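Local structure of replicative DNA helicase (6OWN) at residues Val37-Val42 with Pro115-Glu120; Leu44-Tyr49 with Asp62-Trp67; Asp55-Val60 with Ala130-Val135; Val51-Gly56 with Val103-Val108. The protein probably splices itself out of a mycobacterial replicative DNA helicase precursor, a reaction reversibly inhibited by zinc. All coordinates share one frame; numbering follows the deposited sequence.

Contact 1 of 4, residues Val37-Val42 with Pro115-Glu120; sequences VADTDV and PVRCVE. With ZN (zinc ion), chain E.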
loop_
_atom_site.group_PDB
_atom_site.type_symbol
_atom_site.label_atom_id
_atom_site.label_comp_id
_atom_site.label_asym_id
_atom_site.label_seq_id
_atom_site.Cartn_x
_atom_site.Cartn_y
_atom_site.Cartn_z
ATOM N N VAL A 37 11.542 -3.783 8.215
ATOM C CA VAL A 37 12.980 -3.663 8.445
ATOM C C VAL A 37 13.515 -2.262 8.177
ATOM O O VAL A 37 14.720 -2.033 8.373
ATOM C CB VAL A 37 13.774 -4.679 7.600
ATOM C CG1 VAL A 37 13.460 -6.125 8.040
ATOM C CG2 VAL A 37 13.481 -4.470 6.122
ATOM N N ALA A 38 12.678 -1.329 7.728
ATOM C CA ALA A 38 13.103 0.024 7.385
ATOM C C ALA A 38 11.863 0.864 7.121
ATOM O O ALA A 38 10.813 0.338 6.741
ATOM C CB ALA A 38 14.026 0.039 6.161
ATOM N N ASP A 39 11.995 2.177 7.310
ATOM C CA ASP A 39 10.876 3.075 7.065
ATOM C C ASP A 39 11.385 4.426 6.571
ATOM O O ASP A 39 12.589 4.661 6.445
ATOM C CB ASP A 39 10.013 3.238 8.324
ATOM C CG ASP A 39 10.699 4.053 9.416
ATOM O OD1 ASP A 39 11.878 4.455 9.260
ATOM O OD2 ASP A 39 10.062 4.275 10.462
ATOM N N THR A 40 10.443 5.314 6.299
ATOM C CA THR A 40 10.703 6.726 6.080
ATOM C C THR A 40 10.169 7.525 7.260
ATOM O O THR A 40 9.384 7.030 8.077
ATOM C CB THR A 40 10.043 7.212 4.785
ATOM O OG1 THR A 40 8.632 7.342 4.996
ATOM C CG2 THR A 40 10.282 6.222 3.663
ATOM N N ASP A 41 10.618 8.774 7.349
ATOM C CA ASP A 41 9.911 9.752 8.156
ATOM C C ASP A 41 8.496 9.954 7.607
ATOM O O ASP A 41 8.153 9.509 6.509
ATOM C CB ASP A 41 10.630 11.099 8.136
ATOM C CG ASP A 41 11.913 11.109 8.939
ATOM O OD1 ASP A 41 12.406 10.027 9.340
ATOM O OD2 ASP A 41 12.429 12.229 9.162
ATOM N N VAL A 42 7.665 10.645 8.390
ATOM C CA VAL A 42 6.477 11.270 7.820
ATOM C C VAL A 42 6.940 12.329 6.829
ATOM O O VAL A 42 7.785 13.171 7.155
ATOM C CB VAL A 42 5.612 11.884 8.929
ATOM C CG1 VAL A 42 4.395 12.570 8.336
ATOM C CG2 VAL A 42 5.214 10.839 9.951
ATOM N N PRO A 115 0.158 14.049 4.740
ATOM C CA PRO A 115 1.366 13.343 5.182
ATOM C C PRO A 115 1.331 11.873 4.770
ATOM O O PRO A 115 0.303 11.201 4.868
ATOM C CB PRO A 115 1.333 13.503 6.706
ATOM C CG PRO A 115 0.510 14.733 6.949
ATOM C CD PRO A 115 -0.527 14.728 5.860
ATOM N N VAL A 116 2.470 11.378 4.292
ATOM C CA VAL A 116 2.606 9.992 3.865
ATOM C C VAL A 116 3.870 9.402 4.482
ATOM O O VAL A 116 4.709 10.110 5.046
ATOM C CB VAL A 116 2.642 9.856 2.330
ATOM C CG1 VAL A 116 1.310 10.304 1.705
ATOM C CG2 VAL A 116 3.796 10.642 1.752
ATOM N N ARG A 117 4.001 8.083 4.354
ATOM C CA ARG A 117 5.122 7.351 4.939
ATOM C C ARG A 117 5.199 5.993 4.252
ATOM O O ARG A 117 4.175 5.440 3.860
ATOM C CB ARG A 117 4.956 7.193 6.464
ATOM C CG ARG A 117 6.029 6.323 7.153
ATOM C CD ARG A 117 6.162 6.643 8.655
ATOM N NE ARG A 117 7.096 5.736 9.327
ATOM C CZ ARG A 117 6.725 4.782 10.175
ATOM N NH1 ARG A 117 5.441 4.617 10.461
ATOM N NH2 ARG A 117 7.627 3.989 10.737
ATOM N N CYS A 118 6.418 5.479 4.079
ATOM C CA CYS A 118 6.623 4.173 3.470
ATOM C C CYS A 118 7.327 3.267 4.473
ATOM O O CYS A 118 7.944 3.736 5.433
ATOM C CB CYS A 118 7.447 4.270 2.169
ATOM S SG CYS A 118 7.014 3.056 0.834
ATOM N N VAL A 119 7.206 1.956 4.252
ATOM C CA VAL A 119 7.932 0.947 5.017
ATOM C C VAL A 119 8.434 -0.109 4.045
ATOM O O VAL A 119 7.900 -0.283 2.947
ATOM C CB VAL A 119 7.078 0.262 6.109
ATOM C CG1 VAL A 119 6.607 1.263 7.154
ATOM C CG2 VAL A 119 5.917 -0.478 5.479
ATOM N N GLU A 120 9.473 -0.821 4.468
ATOM C CA GLU A 120 10.037 -1.939 3.722
ATOM C C GLU A 120 9.921 -3.204 4.560
ATOM O O GLU A 120 10.143 -3.171 5.778
ATOM C CB GLU A 120 11.506 -1.676 3.350
ATOM C CG GLU A 120 12.135 -2.747 2.459
ATOM C CD GLU A 120 13.633 -2.555 2.252
ATOM O OE1 GLU A 120 14.197 -1.559 2.759
ATOM O OE2 GLU A 120 14.249 -3.415 1.585
HETATM ZN ZN ZN E . 5.761 1.354 1.772
#
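Antiparallel strand pairing joins V37-V42 to P115-E120 in the intein's all-beta HINT fold, and carries C118 and V119 of a zinc site. V37 N gives its hydrogen to E120 O (2.9 Å), and E120 N gives its own to A38 O. D39 and V119 form a non-hydrogen-bonded pair one step along.

Beyond this pair, side chains take over part of the pairing. T40 N still reaches C118 O, but the return bond runs from C118 N to T40 OG1 (3.0 Å) and is nearly straight at 171°. With chi1 at 75°, T40 OG1 sits between its own backbone N and carbonyl carbon. It also donates to D41 O (2.7 Å), so this hydroxyl both accepts and donates.

R117 adds the charged part. Its chain is extended from CG to NE and runs past T40. NE bonds to T40 O (2.9 Å), which lies in the guanidinium plane. NH2 forms a salt bridge with D39 OD2 at the edge of the same group, the carboxylate plane turned 78° from the guanidinium; its exact length is doubtful. NH1 binds V20 O, so several partners fix the rotation of the group.

At the far end V42 CG1 packs on P115 CB (3.6 Å), the two side chains lying side by side. The zinc site also includes Y128; C118 SG binds the zinc ion at 2.3 Å.

Contact 2 of 4, residues Leu44-Tyr49 with Asp62-Trp67; sequences LGRPCY and DAQHQW
A turn motif, the type I beta turn D62-H65, packs here against R46 and P47 and the start of strand 48-53 at Y49. It begins on the last residue of strand 58-62 in the HINT fold. The sequence D-A-Q-H is consistent with the block B motif of inteins, in which the last position is a histidine. H65 lies beside A1, the first residue of the chain, and bonds through NE2 to T137.

The backbones pair at C48 and D62, an antiparallel non-hydrogen-bonded pair. Just beyond it, A63 N makes a weak bond to P47 O (3.0 Å), bent to 127°. D62 CA also brings its hydrogen toward P47 O.

A63 CB touches Y49 CE1 (3.7 Å) and, from another side, lies more loosely near P47 CG. Y49 also packs on V108 and R110 of strand 103-111, so the ring spans turn and sheet.

R46 supplies the charged part. Its chain bends at chi2 and chi3, both near -90°, which brings the guanidinium back to the D62 carboxylate. NE and NH2 both reach D62 OD2, at 3.3 and 3.2 Å. These are weak bonds within a salt bridge, and the guanidinium and carboxylate planes stand 63° apart. Q64 crosses R46 at about a right angle. Its NE2 comes 3.2 Å from R46 NH1, but both are donors and do not bond.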
loop_
_atom_site.group_PDB
_atom_site.type_symbol
_atom_site.label_atom_id
_atom_site.label_comp_id
_atom_site.label_asym_id
_atom_site.label_seq_id
_atom_site.Cartn_x
_atom_site.Cartn_y
_atom_site.Cartn_z
ATOM N N LEU A 44 5.980 15.366 3.904
ATOM C CA LEU A 44 4.963 16.371 3.605
ATOM C C LEU A 44 5.107 16.900 2.180
ATOM O O LEU A 44 6.183 16.867 1.583
ATOM C CB LEU A 44 5.051 17.549 4.583
ATOM C CG LEU A 44 5.072 17.248 6.082
ATOM C CD1 LEU A 44 5.378 18.519 6.885
ATOM C CD2 LEU A 44 3.743 16.639 6.510
ATOM N N GLY A 45 4.001 17.416 1.648
ATOM C CA GLY A 45 4.022 18.077 0.357
ATOM C C GLY A 45 4.133 17.186 -0.858
ATOM O O GLY A 45 4.243 17.704 -1.973
ATOM N N ARG A 46 4.113 15.867 -0.694
ATOM C CA ARG A 46 4.180 14.993 -1.854
ATOM C C ARG A 46 2.851 15.013 -2.618
ATOM O O ARG A 46 1.790 15.217 -2.025
ATOM C CB ARG A 46 4.521 13.567 -1.425
ATOM C CG ARG A 46 5.747 13.487 -0.515
ATOM C CD ARG A 46 7.017 13.321 -1.327
ATOM N NE ARG A 46 7.312 11.907 -1.547
ATOM C CZ ARG A 46 8.192 11.452 -2.433
ATOM N NH1 ARG A 46 8.870 12.301 -3.196
ATOM N NH2 ARG A 46 8.387 10.146 -2.561
ATOM N N PRO A 47 2.881 14.811 -3.938
ATOM C CA PRO A 47 1.624 14.766 -4.700
ATOM C C PRO A 47 0.863 13.487 -4.378
ATOM O O PRO A 47 1.401 12.385 -4.496
ATOM C CB PRO A 47 2.085 14.792 -6.166
ATOM C CG PRO A 47 3.589 14.744 -6.145
ATOM C CD PRO A 47 4.035 14.419 -4.761
ATOM N N CYS A 48 -0.393 13.632 -3.974
ATOM C CA CYS A 48 -1.141 12.493 -3.476
ATOM C C CYS A 48 -2.261 12.114 -4.433
ATOM O O CYS A 48 -2.701 12.905 -5.274
ATOM C CB CYS A 48 -1.690 12.762 -2.069
ATOM S SG CYS A 48 -0.351 12.750 -0.801
ATOM N N TYR A 49 -2.700 10.868 -4.286
ATOM C CA TYR A 49 -3.718 10.245 -5.117
ATOM C C TYR A 49 -4.633 9.411 -4.227
ATOM O O TYR A 49 -4.203 8.894 -3.197
ATOM C CB TYR A 49 -3.115 9.312 -6.187
ATOM C CG TYR A 49 -2.332 9.995 -7.279
ATOM C CD1 TYR A 49 -1.060 10.499 -7.040
ATOM C CD2 TYR A 49 -2.854 10.109 -8.560
ATOM C CE1 TYR A 49 -0.346 11.138 -8.045
ATOM C CE2 TYR A 49 -2.143 10.734 -9.572
ATOM C CZ TYR A 49 -0.899 11.245 -9.312
ATOM O OH TYR A 49 -0.191 11.861 -10.322
ATOM N N ASP A 62 1.137 8.361 -2.390
ATOM C CA ASP A 62 1.789 9.400 -3.177
ATOM C C ASP A 62 2.108 8.880 -4.578
ATOM O O ASP A 62 1.944 7.693 -4.880
ATOM C CB ASP A 62 3.043 9.940 -2.469
ATOM C CG ASP A 62 4.188 8.933 -2.392
ATOM O OD1 ASP A 62 3.990 7.751 -2.710
ATOM O OD2 ASP A 62 5.302 9.336 -1.988
ATOM N N ALA A 63 2.582 9.798 -5.430
ATOM C CA ALA A 63 2.745 9.517 -6.858
ATOM C C ALA A 63 3.666 8.330 -7.116
ATOM O O ALA A 63 3.432 7.546 -8.046
ATOM C CB ALA A 63 3.288 10.755 -7.574
ATOM N N GLN A 64 4.710 8.184 -6.308
ATOM C CA GLN A 64 5.774 7.213 -6.531
ATOM C C GLN A 64 5.606 5.922 -5.742
ATOM O O GLN A 64 6.496 5.067 -5.797
ATOM C CB GLN A 64 7.138 7.832 -6.187
ATOM C CG GLN A 64 7.556 8.988 -7.086
ATOM C CD GLN A 64 8.707 9.778 -6.502
ATOM O OE1 GLN A 64 9.825 9.276 -6.402
ATOM N NE2 GLN A 64 8.434 11.017 -6.091
ATOM N N HIS A 65 4.519 5.759 -4.991
ATOM C CA HIS A 65 4.264 4.464 -4.368
ATOM C C HIS A 65 4.092 3.392 -5.439
ATOM O O HIS A 65 3.518 3.644 -6.502
ATOM C CB HIS A 65 3.020 4.515 -3.485
ATOM C CG HIS A 65 2.818 3.270 -2.687
ATOM N ND1 HIS A 65 3.312 3.120 -1.412
ATOM C CD2 HIS A 65 2.202 2.103 -2.992
ATOM C CE1 HIS A 65 3.003 1.919 -0.958
ATOM N NE2 HIS A 65 2.336 1.279 -1.901
ATOM N N GLN A 66 4.590 2.189 -5.159
ATOM C CA GLN A 66 4.654 1.118 -6.150
ATOM C C GLN A 66 3.597 0.058 -5.865
ATOM O O GLN A 66 3.349 -0.291 -4.707
ATOM C CB GLN A 66 6.049 0.475 -6.174
ATOM C CG GLN A 66 7.157 1.418 -6.669
ATOM C CD GLN A 66 8.564 0.870 -6.453
ATOM O OE1 GLN A 66 8.771 -0.335 -6.416
ATOM N NE2 GLN A 66 9.537 1.765 -6.323
ATOM N N TRP A 67 3.006 -0.473 -6.937
ATOM C CA TRP A 67 1.911 -1.420 -6.933
ATOM C C TRP A 67 2.229 -2.600 -7.840
ATOM O O TRP A 67 2.697 -2.407 -8.970
ATOM C CB TRP A 67 0.624 -0.764 -7.428
ATOM C CG TRP A 67 0.224 0.423 -6.643
ATOM C CD1 TRP A 67 0.606 1.715 -6.854
ATOM C CD2 TRP A 67 -0.654 0.442 -5.517
ATOM N NE1 TRP A 67 0.021 2.540 -5.923
ATOM C CE2 TRP A 67 -0.756 1.780 -5.090
ATOM C CE3 TRP A 67 -1.365 -0.548 -4.824
ATOM C CZ2 TRP A 67 -1.549 2.159 -4.010
ATOM C CZ3 TRP A 67 -2.137 -0.171 -3.741
ATOM C CH2 TRP A 67 -2.223 1.169 -3.345
#

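Contact 3 of 4, residues Asp55-Val60 with Ala130-Val135; sequences DGTAIV and AGPGMV
A G1 beta bulge in the hairpin of strands 127-130 and 135-138 faces the D55-T57 turn and strand 58-62. In the bulge A130 is matched by two residues, M134 and V135, and a type I turn from G131 to M134 closes the hairpin. No direct hydrogen bond joins the two segments.

Two waters do that work. Water 1 donates to D55 OD2 (2.7 Å) and to G133 O (2.8 Å). Water 2 donates to T57 OG1 (2.8 Å) and accepts from G133 N (2.8 Å). Its further bond to A130 O is weak.

D55 and T57 are set by an Asx turn. T57 N and T57 OG1 both donate to D55 OD1, and both come from the same face of the carboxylate. OD2 points to the hairpin, where it lies against G133 CA (3.5 Å). G133 has no side chain, so the carboxylate can come this close.

Apolar contacts flank the waters. T57 CG2 packs against P132 CG, the two side chains running in opposite senses, and I59 CD1 rests on A130 CB (3.9 Å).

The chemistry implies that the polar link depends on water, which bridges D55 OD2, T57 OG1 and the N and O of G133, while I59 and V135 make apolar contacts with F53 of strand 48-53.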
loop_
_atom_site.group_PDB
_atom_site.type_symbol
_atom_site.label_atom_id
_atom_site.label_comp_id
_atom_site.label_asym_id
_atom_site.label_seq_id
_atom_site.Cartn_x
_atom_site.Cartn_y
_atom_site.Cartn_z
ATOM N N ASP A 55 -13.174 -3.930 -4.530
ATOM C CA ASP A 55 -13.718 -4.487 -3.295
ATOM C C ASP A 55 -14.386 -3.425 -2.423
ATOM O O ASP A 55 -14.708 -3.701 -1.268
ATOM C CB ASP A 55 -12.609 -5.192 -2.507
ATOM C CG ASP A 55 -11.493 -4.235 -2.096
ATOM O OD1 ASP A 55 -11.577 -3.049 -2.449
ATOM O OD2 ASP A 55 -10.534 -4.658 -1.425
ATOM N N GLY A 56 -14.576 -2.215 -2.942
ATOM C CA GLY A 56 -15.195 -1.166 -2.158
ATOM C C GLY A 56 -14.266 -0.446 -1.207
ATOM O O GLY A 56 -14.743 0.212 -0.274
ATOM N N THR A 57 -12.956 -0.556 -1.388
ATOM C CA THR A 57 -12.037 0.134 -0.497
ATOM C C THR A 57 -11.196 1.132 -1.290
ATOM O O THR A 57 -11.195 1.149 -2.520
ATOM C CB THR A 57 -11.159 -0.866 0.267
ATOM O OG1 THR A 57 -10.300 -1.557 -0.642
ATOM C CG2 THR A 57 -12.047 -1.897 1.020
ATOM N N ALA A 58 -10.489 1.994 -0.569
ATOM C CA ALA A 58 -9.703 3.030 -1.216
ATOM C C ALA A 58 -8.474 3.308 -0.371
ATOM O O ALA A 58 -8.521 3.204 0.859
ATOM C CB ALA A 58 -10.512 4.316 -1.408
ATOM N N ILE A 59 -7.371 3.651 -1.044
ATOM C CA ILE A 59 -6.104 3.941 -0.384
ATOM C C ILE A 59 -5.539 5.242 -0.944
ATOM O O ILE A 59 -5.485 5.422 -2.166
ATOM C CB ILE A 59 -5.093 2.794 -0.565
ATOM C CG1 ILE A 59 -5.653 1.485 0.007
ATOM C CG2 ILE A 59 -3.754 3.165 0.084
ATOM C CD1 ILE A 59 -4.768 0.270 -0.224
ATOM N N VAL A 60 -5.106 6.141 -0.060
ATOM C CA VAL A 60 -4.389 7.345 -0.474
ATOM C C VAL A 60 -2.898 7.039 -0.503
ATOM O O VAL A 60 -2.336 6.536 0.478
ATOM C CB VAL A 60 -4.693 8.525 0.466
ATOM C CG1 VAL A 60 -3.832 9.715 0.100
ATOM C CG2 VAL A 60 -6.172 8.892 0.407
ATOM N N ALA A 130 -2.570 -3.909 2.581
ATOM C CA ALA A 130 -2.888 -2.536 2.952
ATOM C C ALA A 130 -4.381 -2.306 2.793
ATOM O O ALA A 130 -5.026 -2.920 1.941
ATOM C CB ALA A 130 -2.121 -1.503 2.094
ATOM N N GLY A 131 -4.920 -1.394 3.612
ATOM C CA GLY A 131 -6.312 -1.023 3.536
ATOM C C GLY A 131 -7.232 -2.039 4.178
ATOM O O GLY A 131 -6.840 -3.173 4.489
ATOM N N PRO A 132 -8.487 -1.649 4.401
ATOM C CA PRO A 132 -9.434 -2.599 4.999
ATOM C C PRO A 132 -9.699 -3.801 4.107
ATOM O O PRO A 132 -10.147 -4.836 4.610
ATOM C CB PRO A 132 -10.700 -1.753 5.221
ATOM C CG PRO A 132 -10.574 -0.593 4.254
ATOM C CD PRO A 132 -9.095 -0.332 4.126
ATOM N N GLY A 133 -9.412 -3.713 2.808
ATOM C CA GLY A 133 -9.529 -4.851 1.920
ATOM C C GLY A 133 -8.307 -5.742 1.831
ATOM O O GLY A 133 -8.347 -6.765 1.138
ATOM N N MET A 134 -7.212 -5.376 2.502
ATOM C CA MET A 134 -5.988 -6.180 2.524
ATOM C C MET A 134 -5.436 -6.396 1.112
ATOM O O MET A 134 -5.085 -7.506 0.711
ATOM C CB MET A 134 -6.225 -7.516 3.236
ATOM C CG MET A 134 -6.877 -7.362 4.606
ATOM S SD MET A 134 -6.578 -8.831 5.602
ATOM C CE MET A 134 -7.567 -8.465 7.051
ATOM N N VAL A 135 -5.337 -5.302 0.370
ATOM C CA VAL A 135 -4.862 -5.290 -1.010
ATOM C C VAL A 135 -3.339 -5.403 -1.027
ATOM O O VAL A 135 -2.663 -4.793 -0.189
ATOM C CB VAL A 135 -5.348 -4.010 -1.713
ATOM C CG1 VAL A 135 -4.565 -3.745 -2.981
ATOM C CG2 VAL A 135 -6.840 -4.117 -2.002
HETATM O O HOH W 1 -9.906 -7.238 -1.161
HETATM O O HOH W 2 -8.091 -1.875 1.098
#

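Contact 4 of 4, residues Val51-Gly56 with Val103-Val108; sequences VEFSDG and VQITAV
F53 and V103 mesh at one end of an antiparallel pairing between strands 48-53 and 103-111. V103 CG1 is the bump; it fits against F53 CB (3.5 Å) and the adjoining ring carbons. The two side chains cross at about a right angle. I105 lies alongside F53 and points the same way, its CG1 against F53 CE1 (3.7 Å). I105 also meets V51, whose CG1 comes 4.1 Å from I105 CG1. V51, F53 and I105 thus form one apolar face, with L79 against V51 and I105. V103 CG2 reaches the F53-G56 turn, nearest D55 OD2.

The other face carries E52 and A107. E52 stretches out past A107, with OE1 3.5 Å from A107 CB, and its OE2 pairs with R109. A water joins E52 OE1 to T106 OG1. T106 CG2 packs against S54 CB.

S54 OG takes a hydrogen from Q104 N (2.8 Å), and S54 N gives one to Q104 O (2.7 Å). A chi1 of 56° turns OG back toward Q104 N.

E52 O accepts from T106 N (2.8 Å) and more weakly from A107 N. Two residues, T106 and A107, stand opposite the single E52, a classic beta bulge in the antiparallel sheet.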
loop_
_atom_site.group_PDB
_atom_site.type_symbol
_atom_site.label_atom_id
_atom_site.label_comp_id
_atom_site.label_asym_id
_atom_site.label_seq_id
_atom_site.Cartn_x
_atom_site.Cartn_y
_atom_site.Cartn_z
ATOM N N VAL A 51 -6.642 5.913 -4.743
ATOM C CA VAL A 51 -6.811 4.734 -5.580
ATOM C C VAL A 51 -8.049 4.015 -5.067
ATOM O O VAL A 51 -8.102 3.627 -3.895
ATOM C CB VAL A 51 -5.573 3.824 -5.539
ATOM C CG1 VAL A 51 -5.715 2.662 -6.506
ATOM C CG2 VAL A 51 -4.305 4.626 -5.853
ATOM N N GLU A 52 -9.054 3.869 -5.923
ATOM C CA GLU A 52 -10.283 3.174 -5.564
ATOM C C GLU A 52 -10.278 1.765 -6.143
ATOM O O GLU A 52 -9.843 1.557 -7.279
ATOM C CB GLU A 52 -11.507 3.955 -6.048
ATOM C CG GLU A 52 -11.715 5.244 -5.269
ATOM C CD GLU A 52 -12.762 6.151 -5.894
ATOM O OE1 GLU A 52 -13.289 5.801 -6.976
ATOM O OE2 GLU A 52 -13.047 7.214 -5.304
ATOM N N PHE A 53 -10.744 0.795 -5.351
ATOM C CA PHE A 53 -10.687 -0.614 -5.717
ATOM C C PHE A 53 -12.082 -1.228 -5.795
ATOM O O PHE A 53 -13.045 -0.752 -5.179
ATOM C CB PHE A 53 -9.851 -1.426 -4.721
ATOM C CG PHE A 53 -8.442 -0.943 -4.575
ATOM C CD1 PHE A 53 -7.467 -1.328 -5.470
ATOM C CD2 PHE A 53 -8.093 -0.111 -3.529
ATOM C CE1 PHE A 53 -6.166 -0.883 -5.338
ATOM C CE2 PHE A 53 -6.796 0.348 -3.402
ATOM C CZ PHE A 53 -5.830 -0.048 -4.301
ATOM N N SER A 54 -12.157 -2.325 -6.551
ATOM C CA SER A 54 -13.413 -3.017 -6.804
ATOM C C SER A 54 -13.975 -3.707 -5.566
ATOM O O SER A 54 -15.152 -4.061 -5.558
ATOM C CB SER A 54 -13.215 -4.050 -7.920
ATOM O OG SER A 54 -12.171 -4.954 -7.577
ATOM N N ASP A 55 -13.174 -3.930 -4.530
ATOM C CA ASP A 55 -13.718 -4.487 -3.295
ATOM C C ASP A 55 -14.386 -3.425 -2.423
ATOM O O ASP A 55 -14.708 -3.701 -1.268
ATOM C CB ASP A 55 -12.609 -5.192 -2.507
ATOM C CG ASP A 55 -11.493 -4.235 -2.096
ATOM O OD1 ASP A 55 -11.577 -3.049 -2.449
ATOM O OD2 ASP A 55 -10.534 -4.658 -1.425
ATOM N N GLY A 56 -14.576 -2.215 -2.942
ATOM C CA GLY A 56 -15.195 -1.166 -2.158
ATOM C C GLY A 56 -14.266 -0.446 -1.207
ATOM O O GLY A 56 -14.743 0.212 -0.274
ATOM N N VAL A 103 -8.129 -8.152 -6.791
ATOM C CA VAL A 103 -8.883 -6.908 -6.728
ATOM C C VAL A 103 -8.512 -6.037 -7.923
ATOM O O VAL A 103 -7.357 -6.027 -8.376
ATOM C CB VAL A 103 -8.607 -6.201 -5.388
ATOM C CG1 VAL A 103 -8.958 -4.737 -5.458
ATOM C CG2 VAL A 103 -9.364 -6.878 -4.265
ATOM N N GLN A 104 -9.496 -5.317 -8.458
ATOM C CA GLN A 104 -9.302 -4.446 -9.609
ATOM C C GLN A 104 -9.328 -2.976 -9.195
ATOM O O GLN A 104 -10.138 -2.569 -8.359
ATOM C CB GLN A 104 -10.383 -4.710 -10.658
ATOM C CG GLN A 104 -10.263 -3.869 -11.917
ATOM C CD GLN A 104 -11.344 -4.199 -12.936
ATOM O OE1 GLN A 104 -11.254 -3.817 -14.101
ATOM N NE2 GLN A 104 -12.368 -4.916 -12.498
ATOM N N ILE A 105 -8.447 -2.183 -9.798
ATOM C CA ILE A 105 -8.472 -0.733 -9.641
ATOM C C ILE A 105 -9.610 -0.174 -10.486
ATOM O O ILE A 105 -9.666 -0.397 -11.698
ATOM C CB ILE A 105 -7.129 -0.111 -10.044
ATOM C CG1 ILE A 105 -6.029 -0.547 -9.070
ATOM C CG2 ILE A 105 -7.240 1.416 -10.135
ATOM C CD1 ILE A 105 -4.661 -0.489 -9.666
ATOM N N THR A 106 -10.522 0.554 -9.853
ATOM C CA THR A 106 -11.637 1.124 -10.593
ATOM C C THR A 106 -11.482 2.614 -10.877
ATOM O O THR A 106 -12.109 3.110 -11.817
ATOM C CB THR A 106 -12.950 0.868 -9.846
ATOM O OG1 THR A 106 -12.859 1.404 -8.523
ATOM C CG2 THR A 106 -13.203 -0.627 -9.745
ATOM N N ALA A 107 -10.661 3.337 -10.117
ATOM C CA ALA A 107 -10.429 4.743 -10.418
ATOM C C ALA A 107 -9.148 5.206 -9.733
ATOM O O ALA A 107 -8.734 4.640 -8.719
ATOM C CB ALA A 107 -11.610 5.622 -9.986
ATOM N N VAL A 108 -8.523 6.227 -10.318
ATOM C CA VAL A 108 -7.343 6.887 -9.764
ATOM C C VAL A 108 -7.478 8.377 -10.030
ATOM O O VAL A 108 -7.674 8.787 -11.179
ATOM C CB VAL A 108 -6.021 6.385 -10.387
ATOM C CG1 VAL A 108 -4.845 7.104 -9.749
ATOM C CG2 VAL A 108 -5.862 4.881 -10.251
HETATM O O HOH W 3 -14.087 3.673 -8.484
#

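In the fold
Contacts 2, 3 and 4 all reach the sheet that holds strands 48-53, 58-62 and 103-111, while contact 1 belongs to the other four-stranded sheet. Contacts 3 and 4 share D55 and G56, and a probable hydrogen bond links I59 O to V51 N. W67 and Y49 carry contact 2 toward contact 4. Contact 1 touches contact 2 where V116 meets C48 and R46. All four are partly buried: Y49, F53, I59 and R117 are buried, V42, Q64, P132 and S54 exposed. Contacts 1 and 4 are backbone-bonded strand pairings, contact 1 with zinc. Contact 2 adds a salt bridge made of weak bonds to ring packing; contact 3 combines bridging waters with apolar packing.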